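Local coordinates for protein aminotransferase, class I (Staphylococcus aureus, PDB 2O1B) that probably catalyses the pyridoxal-5'-phosphate-dependent transfer of an amino group between amino acids and 2-oxo acids, as a class I aminotransferase, at residues K71-P76 and F287-D292; G86-K91 and L106-E111; V123-C128 and T182-L187. All blocks are in the same frame, centred on the assembly; numbering follows the deposited sequence.

Contact 1: K71-P76 and F287-D292; sequences KALTIP and FGALQD
Ala72 and Ala289 bring the two backbones together, their CA atoms 4.7 Å apart. Segment 71-76 carries the end of helix 63-72 into a type I beta turn from Ala72 to Ile75, whereas 287-292 is the first turn of helix 288-300, with Phe287 at its N-cap position. Lys71 O, just before the beta turn, takes two bonds from Thr74 within it, one from its backbone N and one from OG1, which lies in the carbonyl plane 2.8 Å from Lys71 O. No hydrogen bond spans the contact.

Both alanine methyls point at the opposing backbone, and Ala72 CB meets Ala289 CB at 3.6 Å. With so little side chain between them, the turn and the helix come close enough for Ala72 O to lie 3.6 Å from Ala289 CB. One helical turn on, Asp292 OD2 passes 3.8 Å from Ala72 CB, a simple packing contact; the charge of Asp292 is met by the salt bridge from OD1 to Lys87.

On the other flank, Leu73 CD2 comes to the edge of the Phe287 ring, near its plane, 3.5 Å from Phe287 CZ. The two side chains cross at about a right angle. Phe287 sends its ring out toward the leucine with CG anti to the backbone N (chi1 -171°), and Ala289 CB sits 3.8 Å above one ring face, offset toward the rim. Leu73 CD2 also touches Ala289 CB at 4.0 Å, closing a small apolar cluster.

The second subunit lies against the same cluster: its Phe260 ring meets that of Phe287, and its Gln70 packs on Leu73. The arrangement is thus close packing of a helix end against a helix start through alanines, at the subunit interface of a class I aminotransferase dimer.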
loop_
_atom_site.group_PDB
_atom_site.type_symbol
_atom_site.label_atom_id
_atom_site.label_comp_id
_atom_site.label_asym_id
_atom_site.label_seq_id
_atom_site.Cartn_x
_atom_site.Cartn_y
_atom_site.Cartn_z
ATOM N N LYS A 71 -18.680 -14.023 -3.213
ATOM C CA LYS A 71 -18.788 -15.127 -2.266
ATOM C C LYS A 71 -17.751 -15.044 -1.162
ATOM O O LYS A 71 -18.072 -15.289 0.007
ATOM C CB LYS A 71 -18.723 -16.475 -2.984
ATOM C CG LYS A 71 -19.985 -16.761 -3.767
ATOM C CD LYS A 71 -20.071 -18.199 -4.243
ATOM C CE LYS A 71 -21.465 -18.517 -4.773
ATOM N NZ LYS A 71 -22.494 -18.658 -3.685
ATOM N N ALA A 72 -16.521 -14.680 -1.533
ATOM C CA ALA A 72 -15.404 -14.519 -0.593
ATOM C C ALA A 72 -15.632 -13.466 0.488
ATOM O O ALA A 72 -14.920 -13.449 1.494
ATOM C CB ALA A 72 -14.112 -14.214 -1.351
ATOM N N LEU A 73 -16.600 -12.573 0.287
ATOM C CA LEU A 73 -16.835 -11.497 1.256
ATOM C C LEU A 73 -17.541 -12.022 2.501
ATOM O O LEU A 73 -17.467 -11.414 3.571
ATOM C CB LEU A 73 -17.611 -10.323 0.621
ATOM C CG LEU A 73 -16.820 -9.492 -0.412
ATOM C CD1 LEU A 73 -17.750 -8.758 -1.386
ATOM C CD2 LEU A 73 -15.855 -8.497 0.237
ATOM N N THR A 74 -18.211 -13.164 2.361
ATOM C CA THR A 74 -18.997 -13.738 3.451
ATOM C C THR A 74 -18.179 -14.700 4.319
ATOM O O THR A 74 -18.707 -15.260 5.285
ATOM C CB THR A 74 -20.261 -14.482 2.923
ATOM O OG1 THR A 74 -19.854 -15.566 2.084
ATOM C CG2 THR A 74 -21.150 -13.558 2.134
ATOM N N ILE A 75 -16.899 -14.866 3.991
ATOM C CA ILE A 75 -16.023 -15.828 4.662
ATOM C C ILE A 75 -15.352 -15.177 5.883
ATOM O O ILE A 75 -14.647 -14.182 5.741
ATOM C CB ILE A 75 -14.939 -16.396 3.701
ATOM C CG1 ILE A 75 -15.547 -17.035 2.436
ATOM C CG2 ILE A 75 -14.025 -17.384 4.419
ATOM C CD1 ILE A 75 -16.755 -17.917 2.671
ATOM N N PRO A 76 -15.565 -15.751 7.089
ATOM C CA PRO A 76 -15.110 -15.134 8.337
ATOM C C PRO A 76 -13.634 -14.735 8.316
ATOM O O PRO A 76 -13.301 -13.612 8.680
ATOM C CB PRO A 76 -15.368 -16.228 9.377
ATOM C CG PRO A 76 -16.471 -17.019 8.816
ATOM C CD PRO A 76 -16.265 -17.024 7.337
ATOM N N PHE A 287 -6.273 -8.124 1.799
ATOM C CA PHE A 287 -7.676 -8.500 1.951
ATOM C C PHE A 287 -7.888 -9.938 1.492
ATOM O O PHE A 287 -7.581 -10.276 0.355
ATOM C CB PHE A 287 -8.529 -7.520 1.134
ATOM C CG PHE A 287 -10.023 -7.631 1.363
ATOM C CD1 PHE A 287 -10.550 -8.160 2.544
ATOM C CD2 PHE A 287 -10.908 -7.141 0.394
ATOM C CE1 PHE A 287 -11.939 -8.236 2.744
ATOM C CE2 PHE A 287 -12.301 -7.212 0.588
ATOM C CZ PHE A 287 -12.812 -7.755 1.766
ATOM N N GLY A 288 -8.385 -10.786 2.388
ATOM C CA GLY A 288 -8.586 -12.193 2.073
ATOM C C GLY A 288 -9.473 -12.438 0.859
ATOM O O GLY A 288 -9.172 -13.294 0.034
ATOM N N ALA A 289 -10.575 -11.699 0.762
ATOM C CA ALA A 289 -11.510 -11.839 -0.370
ATOM C C ALA A 289 -10.868 -11.417 -1.705
ATOM O O ALA A 289 -11.138 -12.017 -2.747
ATOM C CB ALA A 289 -12.777 -11.063 -0.114
ATOM N N LEU A 290 -10.018 -10.390 -1.668
ATOM C CA LEU A 290 -9.224 -10.014 -2.841
ATOM C C LEU A 290 -8.247 -11.127 -3.206
ATOM O O LEU A 290 -8.032 -11.424 -4.387
ATOM C CB LEU A 290 -8.486 -8.686 -2.617
ATOM C CG LEU A 290 -7.567 -8.191 -3.748
ATOM C CD1 LEU A 290 -8.303 -8.059 -5.101
ATOM C CD2 LEU A 290 -6.866 -6.867 -3.370
ATOM N N GLN A 291 -7.657 -11.759 -2.196
ATOM C CA GLN A 291 -6.769 -12.901 -2.457
ATOM C C GLN A 291 -7.505 -14.050 -3.158
ATOM O O GLN A 291 -6.984 -14.635 -4.111
ATOM C CB GLN A 291 -6.122 -13.400 -1.162
ATOM C CG GLN A 291 -5.096 -12.455 -0.528
ATOM C CD GLN A 291 -4.331 -13.143 0.576
ATOM O OE1 GLN A 291 -3.669 -14.155 0.336
ATOM N NE2 GLN A 291 -4.427 -12.616 1.795
ATOM N N ASP A 292 -8.717 -14.363 -2.703
ATOM C CA ASP A 292 -9.519 -15.442 -3.298
ATOM C C ASP A 292 -9.903 -15.169 -4.764
ATOM O O ASP A 292 -9.847 -16.074 -5.610
ATOM C CB ASP A 292 -10.781 -15.707 -2.447
ATOM C CG ASP A 292 -10.451 -16.346 -1.092
ATOM O OD1 ASP A 292 -9.261 -16.667 -0.875
ATOM O OD2 ASP A 292 -11.357 -16.516 -0.240
#

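Contact 2: G86-K91 and L106-E111; sequences GKEAFK and LDKEDE
The carboxylates of Glu88 and Glu109 meet through their OE2 oxygens, neither group lying over a face of the other, with their planes 35° apart and the side chains crossing at about a right angle. Glu88 OE2 and Glu109 OE2 are both acceptors, only 3.4 Å apart, and two lysines probably offset their charge. Lys108 NZ donates to the syn lone pair of Glu88 OE1 at 2.6 Å, and Lys91 NZ to that of Glu109 OE1, also at 2.6 Å. Longer pairs link Lys91 NZ to Glu88 OE2 and Lys108 NZ to Glu109 OE2, completing a four-residue salt-bridge network.

The lysines reach their partners differently. Lys91 runs extended beyond CG, its CD passing 3.6 Å from Lys108 O on the way to Glu109. Lys108 instead folds back at chi3 (-74°) and chi4 (80°), which carries its ammonium group over to Glu88. Near their roots the two chains pack together, Lys91 CB lying 4.0 Å from Lys108 CB.

The backbone beneath Lys108 and Glu109 is held by Asp107: its OD1 accepts from Glu109 N, an Asx turn, and from Asp110 N, which extends it to an Asx motif; the two donors come from opposite faces of the carboxylate plane. Glu111 OE1 in turn takes Asp107 N at 2.9 Å.

The network ties the first turn of helix 88-102 to the connection that follows the same helix and leads into strand 112-115, the outermost strand on one side of the large mixed sheet within this chain. Lys91 also packs on Ile114 of that strand, and neighbouring Phe90 is buried against helix 288-300.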
loop_
_atom_site.group_PDB
_atom_site.type_symbol
_atom_site.label_atom_id
_atom_site.label_comp_id
_atom_site.label_asym_id
_atom_site.label_seq_id
_atom_site.Cartn_x
_atom_site.Cartn_y
_atom_site.Cartn_z
ATOM N N GLY A 86 0.280 -13.549 2.873
ATOM C CA GLY A 86 -0.738 -14.093 1.981
ATOM C C GLY A 86 -1.126 -15.521 2.269
ATOM O O GLY A 86 -0.416 -16.240 2.973
ATOM N N LYS A 87 -2.270 -15.923 1.724
ATOM C CA LYS A 87 -2.755 -17.293 1.858
ATOM C C LYS A 87 -1.837 -18.275 1.138
ATOM O O LYS A 87 -1.257 -17.956 0.098
ATOM C CB LYS A 87 -4.160 -17.416 1.270
ATOM C CG LYS A 87 -5.238 -16.673 2.037
ATOM C CD LYS A 87 -6.591 -16.946 1.436
ATOM C CE LYS A 87 -7.643 -16.198 2.188
ATOM N NZ LYS A 87 -8.975 -16.592 1.717
ATOM N N GLU A 88 -1.715 -19.475 1.696
ATOM C CA GLU A 88 -1.000 -20.563 1.037
ATOM C C GLU A 88 -1.541 -20.841 -0.363
ATOM O O GLU A 88 -0.771 -21.048 -1.307
ATOM C CB GLU A 88 -1.067 -21.832 1.880
ATOM C CG GLU A 88 0.119 -22.009 2.813
ATOM C CD GLU A 88 1.419 -22.242 2.055
ATOM O OE1 GLU A 88 1.534 -23.284 1.359
ATOM O OE2 GLU A 88 2.320 -21.378 2.154
ATOM N N ALA A 89 -2.865 -20.846 -0.487
ATOM C CA ALA A 89 -3.520 -21.060 -1.775
ATOM C C ALA A 89 -3.143 -19.986 -2.814
ATOM O O ALA A 89 -3.091 -20.281 -4.005
ATOM C CB ALA A 89 -5.020 -21.141 -1.600
ATOM N N PHE A 90 -2.881 -18.761 -2.357
ATOM C CA PHE A 90 -2.456 -17.664 -3.249
ATOM C C PHE A 90 -1.014 -17.896 -3.672
ATOM O O PHE A 90 -0.715 -17.915 -4.869
ATOM C CB PHE A 90 -2.675 -16.279 -2.591
ATOM C CG PHE A 90 -2.593 -15.078 -3.552
ATOM C CD1 PHE A 90 -2.584 -15.235 -4.936
ATOM C CD2 PHE A 90 -2.551 -13.781 -3.040
ATOM C CE1 PHE A 90 -2.496 -14.119 -5.784
ATOM C CE2 PHE A 90 -2.482 -12.662 -3.878
ATOM C CZ PHE A 90 -2.451 -12.834 -5.247
ATOM N N LYS A 91 -0.126 -18.124 -2.701
ATOM C CA LYS A 91 1.276 -18.439 -3.022
ATOM C C LYS A 91 1.370 -19.607 -4.010
ATOM O O LYS A 91 2.205 -19.613 -4.917
ATOM C CB LYS A 91 2.055 -18.780 -1.751
ATOM C CG LYS A 91 2.115 -17.665 -0.715
ATOM C CD LYS A 91 2.868 -18.156 0.507
ATOM C CE LYS A 91 2.859 -17.132 1.628
ATOM N NZ LYS A 91 3.268 -17.771 2.917
ATOM N N LEU A 106 9.252 -22.213 -8.760
ATOM C CA LEU A 106 9.394 -21.250 -7.678
ATOM C C LEU A 106 9.017 -21.843 -6.333
ATOM O O LEU A 106 8.086 -22.646 -6.242
ATOM C CB LEU A 106 8.496 -20.056 -7.941
ATOM C CG LEU A 106 8.761 -19.308 -9.230
ATOM C CD1 LEU A 106 7.516 -18.520 -9.538
ATOM C CD2 LEU A 106 9.995 -18.436 -9.091
ATOM N N ASP A 107 9.743 -21.433 -5.294
ATOM C CA ASP A 107 9.421 -21.818 -3.920
ATOM C C ASP A 107 8.438 -20.814 -3.305
ATOM O O ASP A 107 8.672 -19.606 -3.336
ATOM C CB ASP A 107 10.697 -21.920 -3.076
ATOM C CG ASP A 107 10.417 -22.354 -1.640
ATOM O OD1 ASP A 107 9.818 -21.568 -0.870
ATOM O OD2 ASP A 107 10.802 -23.485 -1.283
ATOM N N LYS A 108 7.355 -21.327 -2.728
ATOM C CA LYS A 108 6.282 -20.482 -2.189
ATOM C C LYS A 108 6.713 -19.528 -1.077
ATOM O O LYS A 108 6.193 -18.420 -0.970
ATOM C CB LYS A 108 5.133 -21.339 -1.674
ATOM C CG LYS A 108 4.411 -22.149 -2.719
ATOM C CD LYS A 108 3.126 -22.746 -2.135
ATOM C CE LYS A 108 3.399 -23.908 -1.186
ATOM N NZ LYS A 108 3.808 -23.407 0.158
ATOM N N GLU A 109 7.649 -19.953 -0.243
ATOM C CA GLU A 109 8.130 -19.096 0.827
ATOM C C GLU A 109 9.250 -18.190 0.344
ATOM O O GLU A 109 9.236 -16.981 0.589
ATOM C CB GLU A 109 8.599 -19.937 2.022
ATOM C CG GLU A 109 7.649 -19.985 3.207
ATOM C CD GLU A 109 6.172 -20.036 2.823
ATOM O OE1 GLU A 109 5.471 -19.052 3.115
ATOM O OE2 GLU A 109 5.711 -21.051 2.242
ATOM N N ASP A 110 10.208 -18.766 -0.366
ATOM C CA ASP A 110 11.459 -18.074 -0.636
ATOM C C ASP A 110 11.389 -17.128 -1.826
ATOM O O ASP A 110 12.158 -16.156 -1.907
ATOM C CB ASP A 110 12.581 -19.092 -0.878
ATOM C CG ASP A 110 12.964 -19.874 0.376
ATOM O OD1 ASP A 110 12.579 -19.471 1.504
ATOM O OD2 ASP A 110 13.669 -20.901 0.222
ATOM N N GLU A 111 10.506 -17.440 -2.770
ATOM C CA GLU A 111 10.579 -16.837 -4.104
ATOM C C GLU A 111 9.269 -16.217 -4.595
ATOM O O GLU A 111 9.095 -15.989 -5.788
ATOM C CB GLU A 111 11.131 -17.864 -5.112
ATOM C CG GLU A 111 12.533 -18.347 -4.732
ATOM C CD GLU A 111 13.081 -19.463 -5.600
ATOM O OE1 GLU A 111 12.300 -20.318 -6.061
ATOM O OE2 GLU A 111 14.320 -19.494 -5.792
#

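Contact 3: V123-C128 and T182-L187; sequences VAVPTC and TKLIYL
Val125 and Leu184 join helix 118-129 to strand 182-187 within the large PLP-binding domain of a fold-type I aminotransferase, where helices cover a mixed seven-stranded sheet. The short helix and strand segments run nearly antiparallel, at 168°, with their axes 9.9 Å apart.

Leu184 starts from a CB directed at the helix. CG stands anti to the backbone N (chi1 -171°), and from this fork both methyls reach Val125: CD1 comes within 4.1 Å of Val125 CG1, while CD2 approaches the same CG1 to 3.8 Å. CD2 also meets Pro126 CG, 4.0 Å away, and thus touches both helix residues. The leucine crosses the valine obliquely and the proline ring at about a right angle.

Two residues along the strand, Tyr186 points its hydroxyl end at the same pair. Pro126 CG lies at the edge of the tyrosine ring, near its plane, and Val125 CB is 3.7 Å from Tyr186 OH. Tyr146 stacks on the Tyr186 ring, and the Tyr186 side chain lies about 8 Å from the bound PLP. Val218 of the adjoining strand packs against Val125, Leu184 and Tyr186.

The helix is kinked here, with the N atoms of Pro126 and Thr127 unbonded to the preceding turn. At the kink Tyr186 OH is hydrogen-bonded to Leu122 O and touches Pro126 CD at 3.3 Å.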
loop_
_atom_site.group_PDB
_atom_site.type_symbol
_atom_site.label_atom_id
_atom_site.label_comp_id
_atom_site.label_asym_id
_atom_site.label_seq_id
_atom_site.Cartn_x
_atom_site.Cartn_y
_atom_site.Cartn_z
ATOM N N VAL A 123 7.847 0.433 -6.970
ATOM C CA VAL A 123 8.447 1.637 -6.358
ATOM C C VAL A 123 9.135 1.326 -5.009
ATOM O O VAL A 123 9.977 2.095 -4.547
ATOM C CB VAL A 123 7.470 2.879 -6.280
ATOM C CG1 VAL A 123 6.799 3.174 -7.633
ATOM C CG2 VAL A 123 6.436 2.695 -5.237
ATOM N N ALA A 124 8.802 0.183 -4.405
ATOM C CA ALA A 124 9.407 -0.247 -3.132
ATOM C C ALA A 124 10.807 -0.854 -3.285
ATOM O O ALA A 124 11.653 -0.705 -2.386
ATOM C CB ALA A 124 8.472 -1.212 -2.388
ATOM N N VAL A 125 11.064 -1.494 -4.431
ATOM C CA VAL A 125 12.296 -2.265 -4.641
ATOM C C VAL A 125 13.572 -1.514 -4.257
ATOM O O VAL A 125 14.404 -2.075 -3.553
ATOM C CB VAL A 125 12.450 -2.853 -6.096
ATOM C CG1 VAL A 125 13.805 -3.526 -6.248
ATOM C CG2 VAL A 125 11.351 -3.871 -6.417
ATOM N N PRO A 126 13.757 -0.262 -4.728
ATOM C CA PRO A 126 15.036 0.368 -4.353
ATOM C C PRO A 126 15.215 0.542 -2.849
ATOM O O PRO A 126 16.323 0.349 -2.333
ATOM C CB PRO A 126 14.969 1.721 -5.055
ATOM C CG PRO A 126 14.004 1.484 -6.217
ATOM C CD PRO A 126 12.969 0.618 -5.613
ATOM N N THR A 127 14.147 0.919 -2.149
ATOM C CA THR A 127 14.201 1.088 -0.692
ATOM C C THR A 127 14.678 -0.206 -0.030
ATOM O O THR A 127 15.463 -0.170 0.935
ATOM C CB THR A 127 12.822 1.539 -0.115
ATOM O OG1 THR A 127 12.634 2.933 -0.384
ATOM C CG2 THR A 127 12.737 1.328 1.391
ATOM N N CYS A 128 14.214 -1.329 -0.585
ATOM C CA CYS A 128 14.541 -2.667 -0.097
ATOM C C CYS A 128 15.926 -3.178 -0.449
ATOM O O CYS A 128 16.474 -3.997 0.286
ATOM C CB CYS A 128 13.523 -3.670 -0.607
ATOM S SG CYS A 128 11.885 -3.300 -0.044
ATOM N N THR A 182 26.369 0.544 -10.763
ATOM C CA THR A 182 24.941 0.218 -10.791
ATOM C C THR A 182 24.585 -0.981 -9.918
ATOM O O THR A 182 25.170 -2.059 -10.030
ATOM C CB THR A 182 24.408 0.033 -12.235
ATOM O OG1 THR A 182 24.568 1.260 -12.947
ATOM C CG2 THR A 182 22.921 -0.319 -12.229
ATOM N N LYS A 183 23.599 -0.782 -9.057
ATOM C CA LYS A 183 23.173 -1.825 -8.146
ATOM C C LYS A 183 21.805 -2.387 -8.518
ATOM O O LYS A 183 21.444 -3.474 -8.081
ATOM C CB LYS A 183 23.205 -1.296 -6.716
ATOM C CG LYS A 183 24.560 -0.648 -6.364
ATOM C CD LYS A 183 25.702 -1.655 -6.387
ATOM C CE LYS A 183 27.049 -1.012 -6.047
ATOM N NZ LYS A 183 27.201 -0.747 -4.590
ATOM N N LEU A 184 21.062 -1.648 -9.338
ATOM C CA LEU A 184 19.745 -2.073 -9.777
ATOM C C LEU A 184 19.447 -1.589 -11.195
ATOM O O LEU A 184 19.846 -0.480 -11.588
ATOM C CB LEU A 184 18.671 -1.570 -8.802
ATOM C CG LEU A 184 17.229 -2.065 -8.952
ATOM C CD1 LEU A 184 17.099 -3.564 -8.670
ATOM C CD2 LEU A 184 16.343 -1.285 -8.014
ATOM N N ILE A 185 18.749 -2.439 -11.947
ATOM C CA ILE A 185 18.323 -2.154 -13.313
ATOM C C ILE A 185 16.864 -2.551 -13.511
ATOM O O ILE A 185 16.479 -3.684 -13.237
ATOM C CB ILE A 185 19.181 -2.923 -14.340
ATOM C CG1 ILE A 185 20.660 -2.557 -14.174
ATOM C CG2 ILE A 185 18.714 -2.633 -15.772
ATOM C CD1 ILE A 185 21.570 -3.285 -15.118
ATOM N N TYR A 186 16.053 -1.617 -13.992
ATOM C CA TYR A 186 14.697 -1.963 -14.407
ATOM C C TYR A 186 14.675 -2.316 -15.877
ATOM O O TYR A 186 15.310 -1.644 -16.703
ATOM C CB TYR A 186 13.726 -0.819 -14.150
ATOM C CG TYR A 186 13.349 -0.661 -12.713
ATOM C CD1 TYR A 186 14.252 -0.158 -11.790
ATOM C CD2 TYR A 186 12.076 -1.010 -12.266
ATOM C CE1 TYR A 186 13.905 -0.006 -10.455
ATOM C CE2 TYR A 186 11.719 -0.849 -10.934
ATOM C CZ TYR A 186 12.637 -0.351 -10.036
ATOM O OH TYR A 186 12.285 -0.188 -8.707
ATOM N N LEU A 187 13.942 -3.378 -16.195
ATOM C CA LEU A 187 13.690 -3.746 -17.572
ATOM C C LEU A 187 12.192 -3.946 -17.695
ATOM O O LEU A 187 11.538 -4.295 -16.720
ATOM C CB LEU A 187 14.454 -5.022 -17.953
ATOM C CG LEU A 187 15.992 -4.891 -18.014
ATOM C CD1 LEU A 187 16.657 -6.211 -18.330
ATOM C CD2 LEU A 187 16.433 -3.812 -19.023
#

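Contacts 1 and 3 are buried and apolar across their segments, while contact 2 is only partly buried and depends on paired charges. Contact 3 packs a helix on a central strand of the large sheet; contact 1 joins two helix ends farther from the chain's centre, and both also touch the second subunit. No other chain touches contact 2. Contacts 1 and 2 meet directly through Lys87, which is engaged by Asp292 and, probably through its backbone N, by Gln291 OE1, so helix 288-300 serves both. Contact 3 stands apart, its nearest atoms about 12 Å from contact 2 and about 16 Å from contact 1.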